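Local coordinates for putative permease protein, ABC transporter (Porphyromonas gingivalis, PDB 3IS6) that probably forms the periplasmic core domain of a MacB/FtsX-like ABC-transporter permease, a membrane protein likely to take part in transmembrane transport, at residues R6-H11 and D89-E94; C15-H20 and Y180-R185; A57-L62 and L82-F87. All coordinates share one frame; numbering follows the deposited sequence.

Contact 1: residues R6-H11 and D89-E94; sequences RDFPHH and DMFGVE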
# COMPACT_ATOMS: atom_id res chain seq x y z
N ARG A 6 -12.54 23.79 19.53
CA ARG A 6 -12.76 24.53 18.35
C ARG A 6 -13.66 23.85 17.35
O ARG A 6 -13.65 22.67 17.21
CB ARG A 6 -11.41 24.86 17.70
CG ARG A 6 -10.37 23.78 17.69
CD ARG A 6 -9.13 24.20 16.88
NE ARG A 6 -8.89 23.37 15.71
CZ ARG A 6 -8.27 22.20 15.76
NH1 ARG A 6 -7.83 21.76 16.94
NH2 ARG A 6 -8.09 21.49 14.65
N ASP A 7 -14.44 24.65 16.66
CA ASP A 7 -15.04 24.27 15.43
C ASP A 7 -13.99 24.29 14.34
O ASP A 7 -13.11 25.09 14.37
CB ASP A 7 -16.11 25.25 15.03
CG ASP A 7 -17.19 25.37 16.04
OD1 ASP A 7 -17.62 24.38 16.61
OD2 ASP A 7 -17.62 26.50 16.23
N PHE A 8 -14.14 23.42 13.37
CA PHE A 8 -13.33 23.43 12.19
C PHE A 8 -13.68 24.68 11.37
O PHE A 8 -14.74 25.23 11.52
CB PHE A 8 -13.61 22.19 11.38
CG PHE A 8 -13.14 20.92 12.02
CD1 PHE A 8 -11.91 20.83 12.62
CD2 PHE A 8 -13.92 19.80 11.99
CE1 PHE A 8 -11.48 19.67 13.18
CE2 PHE A 8 -13.50 18.65 12.54
CZ PHE A 8 -12.29 18.58 13.14
N PRO A 9 -12.80 25.12 10.50
CA PRO A 9 -13.09 26.29 9.68
C PRO A 9 -14.27 26.05 8.75
O PRO A 9 -14.37 25.03 8.16
CB PRO A 9 -11.82 26.43 8.86
CG PRO A 9 -10.82 25.84 9.65
CD PRO A 9 -11.40 24.73 10.36
N HIS A 10 -15.19 26.99 8.67
CA HIS A 10 -16.28 26.89 7.74
C HIS A 10 -17.06 25.60 7.88
O HIS A 10 -17.48 25.04 6.91
CB HIS A 10 -15.76 27.05 6.35
CG HIS A 10 -14.77 28.16 6.22
ND1 HIS A 10 -15.11 29.47 6.37
CD2 HIS A 10 -13.45 28.14 5.98
CE1 HIS A 10 -14.05 30.22 6.23
NE2 HIS A 10 -13.02 29.43 5.99
N HIS A 11 -17.26 25.16 9.11
CA HIS A 11 -17.78 23.84 9.38
C HIS A 11 -19.17 23.62 8.89
O HIS A 11 -19.57 22.53 8.60
CB HIS A 11 -17.65 23.48 10.83
CG HIS A 11 -18.63 24.16 11.70
ND1 HIS A 11 -18.47 25.44 12.14
CD2 HIS A 11 -19.80 23.73 12.21
CE1 HIS A 11 -19.50 25.78 12.89
NE2 HIS A 11 -20.32 24.76 12.93
N ASP A 89 -5.45 22.60 6.06
CA ASP A 89 -6.36 23.66 5.73
C ASP A 89 -7.84 23.39 6.01
O ASP A 89 -8.49 24.14 6.65
CB ASP A 89 -6.13 24.06 4.29
CG ASP A 89 -4.75 24.71 4.08
OD1 ASP A 89 -4.24 25.34 4.99
OD2 ASP A 89 -4.18 24.56 3.00
N MSE A 90 -8.30 22.24 5.60
CA MSE A 90 -9.66 21.83 5.78
C MSE A 90 -10.05 21.79 7.26
O MSE A 90 -11.13 22.09 7.59
CB MSE A 90 -9.87 20.47 5.17
CG MSE A 90 -11.23 19.89 5.29
SE MSE A 90 -12.59 20.72 4.16
CE MSE A 90 -12.20 19.99 2.51
N PHE A 91 -9.14 21.39 8.12
CA PHE A 91 -9.45 21.27 9.52
C PHE A 91 -8.80 22.29 10.45
O PHE A 91 -8.84 22.15 11.64
CB PHE A 91 -9.25 19.83 9.94
CG PHE A 91 -10.10 18.88 9.17
CD1 PHE A 91 -11.47 18.93 9.25
CD2 PHE A 91 -9.56 17.97 8.34
CE1 PHE A 91 -12.24 18.09 8.53
CE2 PHE A 91 -10.34 17.14 7.63
CZ PHE A 91 -11.68 17.20 7.72
N GLY A 92 -8.20 23.31 9.88
CA GLY A 92 -7.56 24.33 10.66
C GLY A 92 -6.55 23.80 11.65
O GLY A 92 -6.57 24.18 12.77
N VAL A 93 -5.68 22.92 11.20
CA VAL A 93 -4.66 22.35 12.05
C VAL A 93 -3.43 23.23 12.02
O VAL A 93 -2.92 23.52 10.99
CB VAL A 93 -4.26 20.93 11.57
CG1 VAL A 93 -3.23 20.34 12.43
CG2 VAL A 93 -5.44 20.04 11.47
N GLU A 94 -2.95 23.62 13.18
CA GLU A 94 -1.79 24.47 13.32
C GLU A 94 -0.64 23.65 13.86
O GLU A 94 -0.82 22.83 14.70
CB GLU A 94 -2.06 25.59 14.30
CG GLU A 94 -3.19 26.49 13.96
CD GLU A 94 -2.89 27.43 12.81
OE1 GLU A 94 -1.72 27.75 12.57
OE2 GLU A 94 -3.83 27.87 12.13
O HOH W 1 -12.84 23.92 6.10
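Phe8 and Phe91 meet because each carries its CG beside the backbone N and anti to the carbonyl carbon (chi1 -68° and -59°), which brings the CD1 edge of Phe91 over the Phe8 ring. The result is an edge-to-face pair: CD1 of Phe91 stands over the centre of the Phe8 ring, the centroids lie 4.8 Å apart and the planes are inclined by 62°. One face of the Phe91 ring is backed by CG of its own neighbour, selenomethionine Met90, while its edge is turned to Phe8. The carbonyl of Phe91 is used as well. The Arg6 chain bends at chi3 and delivers its guanidinium edge-on, NH2 donating to Phe91 O at 3.2 Å almost in line with the C=O bond, with the oxygen nearly in the guanidinium plane. This carbonyl sits where helix 86-90 runs out. Gly92, at positive phi, is the C-prime residue of a Schellman motif closed by Val93 N to Leu88 O and, more weakly, Gly92 N to Asp89 O. The Pro9 ring lies against this helix end, its CD 3.5 Å from Gly92 N. Pro9 and His10 are the two central residues of a type II turn from Phe8 to His11. A water bridges the two backbones, donating to Pro9 O (2.8 Å) and to Met90 O (2.9 Å). Elsewhere in the chain, Arg228 makes a cation-pi contact with Phe8, while Tyr183 and Phe87 both pack edge-to-face with Phe91.

Contact 2: residues C15-H20 and Y180-R185; sequences CIVKTH and YIAYVR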
# COMPACT_ATOMS: atom_id res chain seq x y z
N CYS A 15 -18.98 18.89 3.90
CA CYS A 15 -19.71 17.69 3.62
C CYS A 15 -18.76 16.50 3.48
O CYS A 15 -17.61 16.68 3.29
CB CYS A 15 -20.48 17.83 2.32
SG CYS A 15 -21.70 19.11 2.27
N ILE A 16 -19.29 15.30 3.57
CA ILE A 16 -18.59 14.11 3.20
C ILE A 16 -19.33 13.47 2.06
O ILE A 16 -20.48 13.75 1.85
CB ILE A 16 -18.41 13.09 4.35
CG1 ILE A 16 -19.72 12.60 4.90
CG2 ILE A 16 -17.58 13.64 5.44
CD1 ILE A 16 -19.66 11.22 5.50
N VAL A 17 -18.66 12.60 1.34
CA VAL A 17 -19.23 11.95 0.22
C VAL A 17 -19.72 10.60 0.62
O VAL A 17 -18.99 9.78 1.04
CB VAL A 17 -18.23 11.76 -0.90
CG1 VAL A 17 -18.86 11.14 -2.01
CG2 VAL A 17 -17.58 13.03 -1.28
N LYS A 18 -21.00 10.40 0.43
CA LYS A 18 -21.67 9.16 0.70
C LYS A 18 -22.05 8.45 -0.59
O LYS A 18 -22.10 9.04 -1.62
CB LYS A 18 -22.92 9.36 1.55
CG LYS A 18 -22.72 10.13 2.81
CD LYS A 18 -23.00 9.30 3.99
CE LYS A 18 -24.17 8.44 3.78
NZ LYS A 18 -24.03 7.21 4.46
N THR A 19 -22.27 7.17 -0.49
CA THR A 19 -22.61 6.35 -1.61
C THR A 19 -23.86 5.58 -1.28
O THR A 19 -23.95 4.99 -0.23
CB THR A 19 -21.52 5.34 -1.88
OG1 THR A 19 -20.26 6.00 -1.90
CG2 THR A 19 -21.73 4.66 -3.18
N HIS A 20 -24.81 5.57 -2.21
CA HIS A 20 -26.07 4.86 -2.06
C HIS A 20 -26.39 4.02 -3.28
O HIS A 20 -26.03 4.35 -4.37
CB HIS A 20 -27.20 5.85 -1.88
CG HIS A 20 -27.03 6.76 -0.72
ND1 HIS A 20 -27.22 6.36 0.57
CD2 HIS A 20 -26.70 8.07 -0.67
CE1 HIS A 20 -27.01 7.38 1.38
NE2 HIS A 20 -26.69 8.42 0.65
N TYR A 180 -11.47 5.34 1.84
CA TYR A 180 -11.16 6.75 1.99
C TYR A 180 -12.38 7.58 2.41
O TYR A 180 -13.45 7.33 1.99
CB TYR A 180 -10.63 7.34 0.69
CG TYR A 180 -9.36 6.74 0.16
CD1 TYR A 180 -8.17 7.35 0.34
CD2 TYR A 180 -9.38 5.57 -0.55
CE1 TYR A 180 -7.01 6.79 -0.14
CE2 TYR A 180 -8.24 5.02 -1.03
CZ TYR A 180 -7.06 5.63 -0.82
OH TYR A 180 -5.94 5.08 -1.30
N ILE A 181 -12.17 8.59 3.20
CA ILE A 181 -13.21 9.51 3.51
C ILE A 181 -12.91 10.76 2.71
O ILE A 181 -11.84 11.26 2.72
CB ILE A 181 -13.25 9.89 4.96
CG1 ILE A 181 -13.42 8.67 5.84
CG2 ILE A 181 -14.34 10.82 5.20
CD1 ILE A 181 -13.31 8.97 7.23
N ALA A 182 -13.90 11.24 2.00
CA ALA A 182 -13.72 12.40 1.18
C ALA A 182 -14.50 13.55 1.75
O ALA A 182 -15.68 13.49 1.86
CB ALA A 182 -14.17 12.12 -0.17
N TYR A 183 -13.79 14.61 2.09
CA TYR A 183 -14.36 15.79 2.65
C TYR A 183 -14.38 16.87 1.60
O TYR A 183 -13.43 17.09 0.92
CB TYR A 183 -13.55 16.26 3.82
CG TYR A 183 -13.40 15.29 4.97
CD1 TYR A 183 -14.35 15.19 5.95
CD2 TYR A 183 -12.29 14.47 5.08
CE1 TYR A 183 -14.20 14.34 6.98
CE2 TYR A 183 -12.16 13.61 6.11
CZ TYR A 183 -13.10 13.55 7.06
OH TYR A 183 -12.95 12.70 8.09
N VAL A 184 -15.51 17.53 1.49
CA VAL A 184 -15.72 18.56 0.52
C VAL A 184 -16.23 19.84 1.15
O VAL A 184 -17.23 19.81 1.80
CB VAL A 184 -16.76 18.09 -0.46
CG1 VAL A 184 -16.97 19.06 -1.51
CG2 VAL A 184 -16.41 16.81 -1.03
N ARG A 185 -15.58 20.95 0.93
CA ARG A 185 -16.10 22.22 1.36
C ARG A 185 -16.69 23.00 0.21
O ARG A 185 -16.02 23.33 -0.71
CB ARG A 185 -15.02 23.04 2.03
CG ARG A 185 -15.50 24.31 2.63
CD ARG A 185 -14.47 25.36 2.59
NE ARG A 185 -13.39 25.09 3.49
CZ ARG A 185 -12.16 25.53 3.32
NH1 ARG A 185 -11.88 26.30 2.30
NH2 ARG A 185 -11.24 25.21 4.18
O HOH W 2 -16.56 9.68 2.32
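Cys15 and Val184 exchange two backbone hydrogen bonds, Cys15 N to Val184 O and Val184 N to Cys15 O, each 2.9 Å long and close to straight, which makes them an antiparallel hydrogen-bonded pair. A third bond, Val17 N to Ala182 O, is longer at 3.2 Å and bent to 139° at the hydrogen. The reciprocal bond is replaced by a water that donates to Val17 O and accepts from Ala182 N. Between these bonds Ile16 and Tyr183 form the non-hydrogen-bonded pair, where the CA of Ile16 makes a CA-H...O contact with Ala182 O (3.3 Å).

Side chains follow the alternation of the strands. Ile16 and Tyr183 lie side by side; with CG2 beside its backbone N, Ile16 brings that methyl within 3.6 Å of Tyr183 CD1, while CG2 of Ile181 rests over one face of the same ring, toward its rim. Elsewhere Val17 CG2 reaches both Ala182 CB (3.7 Å) and Val184 CG2 (4.0 Å), an apolar patch that Ile47 and Ala44 of helix 43-50 adjoin.

The short strand axes make an angle of 134° between their directions, antiparallel but strongly twisted, consistent with a pairing of only two bridges. Strand 14-23 also pairs with 218-225 and with 32-36, and its pairing here with 181-186 belongs to the branched or curled mixed sheet of the MacB-like periplasmic core domain.

Contact 3: residues A57-L62 and L82-F87; sequences ATRTTL and LAEPAF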
# COMPACT_ATOMS: atom_id res chain seq x y z
N ALA A 57 -11.60 20.05 -1.76
CA ALA A 57 -11.83 18.66 -1.42
C ALA A 57 -10.54 17.96 -1.02
O ALA A 57 -9.52 18.24 -1.54
CB ALA A 57 -12.44 17.96 -2.50
N THR A 58 -10.64 17.05 -0.09
CA THR A 58 -9.50 16.30 0.38
C THR A 58 -9.90 14.91 0.83
O THR A 58 -11.03 14.67 1.08
CB THR A 58 -8.69 17.07 1.44
OG1 THR A 58 -7.38 16.55 1.52
CG2 THR A 58 -9.32 17.03 2.80
N ARG A 59 -8.93 14.01 0.93
CA ARG A 59 -9.16 12.63 1.26
C ARG A 59 -8.27 12.15 2.40
O ARG A 59 -7.17 12.55 2.51
CB ARG A 59 -8.96 11.75 0.04
CG ARG A 59 -7.56 11.75 -0.53
CD ARG A 59 -7.47 11.10 -1.87
NE ARG A 59 -6.34 11.58 -2.63
CZ ARG A 59 -5.89 11.06 -3.75
NH1 ARG A 59 -6.44 10.02 -4.30
NH2 ARG A 59 -4.85 11.61 -4.34
N THR A 60 -8.80 11.27 3.23
CA THR A 60 -8.03 10.57 4.23
C THR A 60 -8.31 9.07 4.21
O THR A 60 -9.32 8.65 3.74
CB THR A 60 -8.30 11.11 5.64
OG1 THR A 60 -9.62 10.81 6.02
CG2 THR A 60 -8.13 12.57 5.71
N THR A 61 -7.39 8.28 4.71
CA THR A 61 -7.65 6.90 5.06
C THR A 61 -6.98 6.52 6.38
O THR A 61 -5.84 6.78 6.57
CB THR A 61 -7.32 5.93 3.91
OG1 THR A 61 -7.72 4.62 4.27
CG2 THR A 61 -5.89 5.91 3.59
N LEU A 62 -7.72 5.88 7.26
CA LEU A 62 -7.21 5.52 8.55
C LEU A 62 -6.44 4.24 8.48
O LEU A 62 -6.93 3.29 8.00
CB LEU A 62 -8.35 5.31 9.51
CG LEU A 62 -7.99 4.84 10.90
CD1 LEU A 62 -7.38 5.91 11.69
CD2 LEU A 62 -9.15 4.31 11.61
N LEU A 82 -3.66 8.67 7.29
CA LEU A 82 -3.02 9.12 6.09
C LEU A 82 -3.80 10.27 5.47
O LEU A 82 -4.96 10.17 5.27
CB LEU A 82 -2.92 7.97 5.12
CG LEU A 82 -1.73 7.01 5.23
CD1 LEU A 82 -1.60 6.50 6.55
CD2 LEU A 82 -1.84 5.91 4.26
N ALA A 83 -3.12 11.37 5.22
CA ALA A 83 -3.74 12.61 4.81
C ALA A 83 -2.94 13.44 3.80
O ALA A 83 -1.80 13.21 3.58
CB ALA A 83 -4.06 13.42 5.97
N GLU A 84 -3.62 14.38 3.18
CA GLU A 84 -3.05 15.30 2.24
C GLU A 84 -2.66 16.60 2.95
O GLU A 84 -3.14 16.86 4.01
CB GLU A 84 -4.01 15.59 1.10
CG GLU A 84 -4.53 14.38 0.37
CD GLU A 84 -5.43 14.72 -0.79
OE1 GLU A 84 -6.29 15.57 -0.67
OE2 GLU A 84 -5.26 14.13 -1.84
N PRO A 85 -1.83 17.42 2.33
CA PRO A 85 -1.49 18.69 2.94
C PRO A 85 -2.73 19.53 3.16
O PRO A 85 -2.79 20.26 4.08
CB PRO A 85 -0.56 19.28 1.91
CG PRO A 85 0.16 18.13 1.43
CD PRO A 85 -0.82 17.03 1.36
N ALA A 86 -3.74 19.34 2.34
CA ALA A 86 -4.96 20.09 2.47
C ALA A 86 -5.74 19.78 3.74
O ALA A 86 -6.56 20.53 4.14
CB ALA A 86 -5.79 19.90 1.29
N PHE A 87 -5.42 18.68 4.38
CA PHE A 87 -6.07 18.30 5.61
C PHE A 87 -5.85 19.41 6.61
O PHE A 87 -6.68 19.74 7.36
CB PHE A 87 -5.42 17.02 6.11
CG PHE A 87 -5.94 16.52 7.43
CD1 PHE A 87 -6.98 15.65 7.48
CD2 PHE A 87 -5.34 16.84 8.58
CE1 PHE A 87 -7.42 15.16 8.66
CE2 PHE A 87 -5.78 16.34 9.75
CZ PHE A 87 -6.81 15.51 9.78
O HOH W 3 -6.36 14.95 3.65
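The Arg59 guanidinium meets the Glu84 carboxylate with its edge, the two planes standing 80° apart. NE donates to OE2 at 2.9 Å in a nearly straight hydrogen bond, part of a salt bridge; the oxygen lies close to the guanidinium plane, whereas the nitrogen approaches it from above the carboxylate plane. The remaining flat group, the Phe87 ring, is met obliquely by the methyl of Thr60, CG2 lying 3.7 Å from CD1.

The other carboxylate oxygen, OE1, receives the hydroxyl of Thr58 at 2.6 Å on its anti lone pair, the one away from OE2. Thr58 reaches it because its OG1 is anti to the backbone N (chi1 -159°), while the extended Glu84 chain slides past in the opposite direction. A weak bond from Arg59 N also ends on OE1, so the carboxylate is gripped at both oxygens, an arrangement that would favour its ionised form. A water joins Thr58 OG1 and Arg59 O, donating to both, to the backbone N of Glu84, from which it accepts. The guanidinium has a further partner in Gly41 O, reached by NH1.

Further along, Thr61 and Leu82 form a hydrogen-bonded pair, with Thr61 N to Leu82 O at 3.1 Å and Leu82 N to Thr61 O at 3.0 Å. Their side chains lie side by side, Thr61 CG2 3.9 Å from Leu82 CB, and Thr61 OG1 is hydrogen-bonded to NE of Arg179.

The whole is the open end of a beta hairpin, strands 54-70 and 74-83, where the second strand leaves the sheet and turns into helix 86-90, Phe87 N hydrogen-bonding back to Glu84 O.

In the fold
Contacts 2 and 3 belong to one sheet: strand 57-62 runs beside 181-185, with Tyr183 N 2.9 Å from Thr58 O and Ile181 N 2.9 Å from Thr60 O, probable hydrogen bonds, and the centres of the two contacts are about 12 Å apart. Contact 1 lies about 13 Å, centre to centre, from contact 3 and about 17 Å from contact 2. It is tied to contact 3 by helix 86-90, which both use, and to contact 2 by packing of Met90 CE on Tyr183 O (3.5 Å). Along the chain, contact 3 is nested within the loops closed by both others, whereas the segments of contacts 1 and 2 alternate.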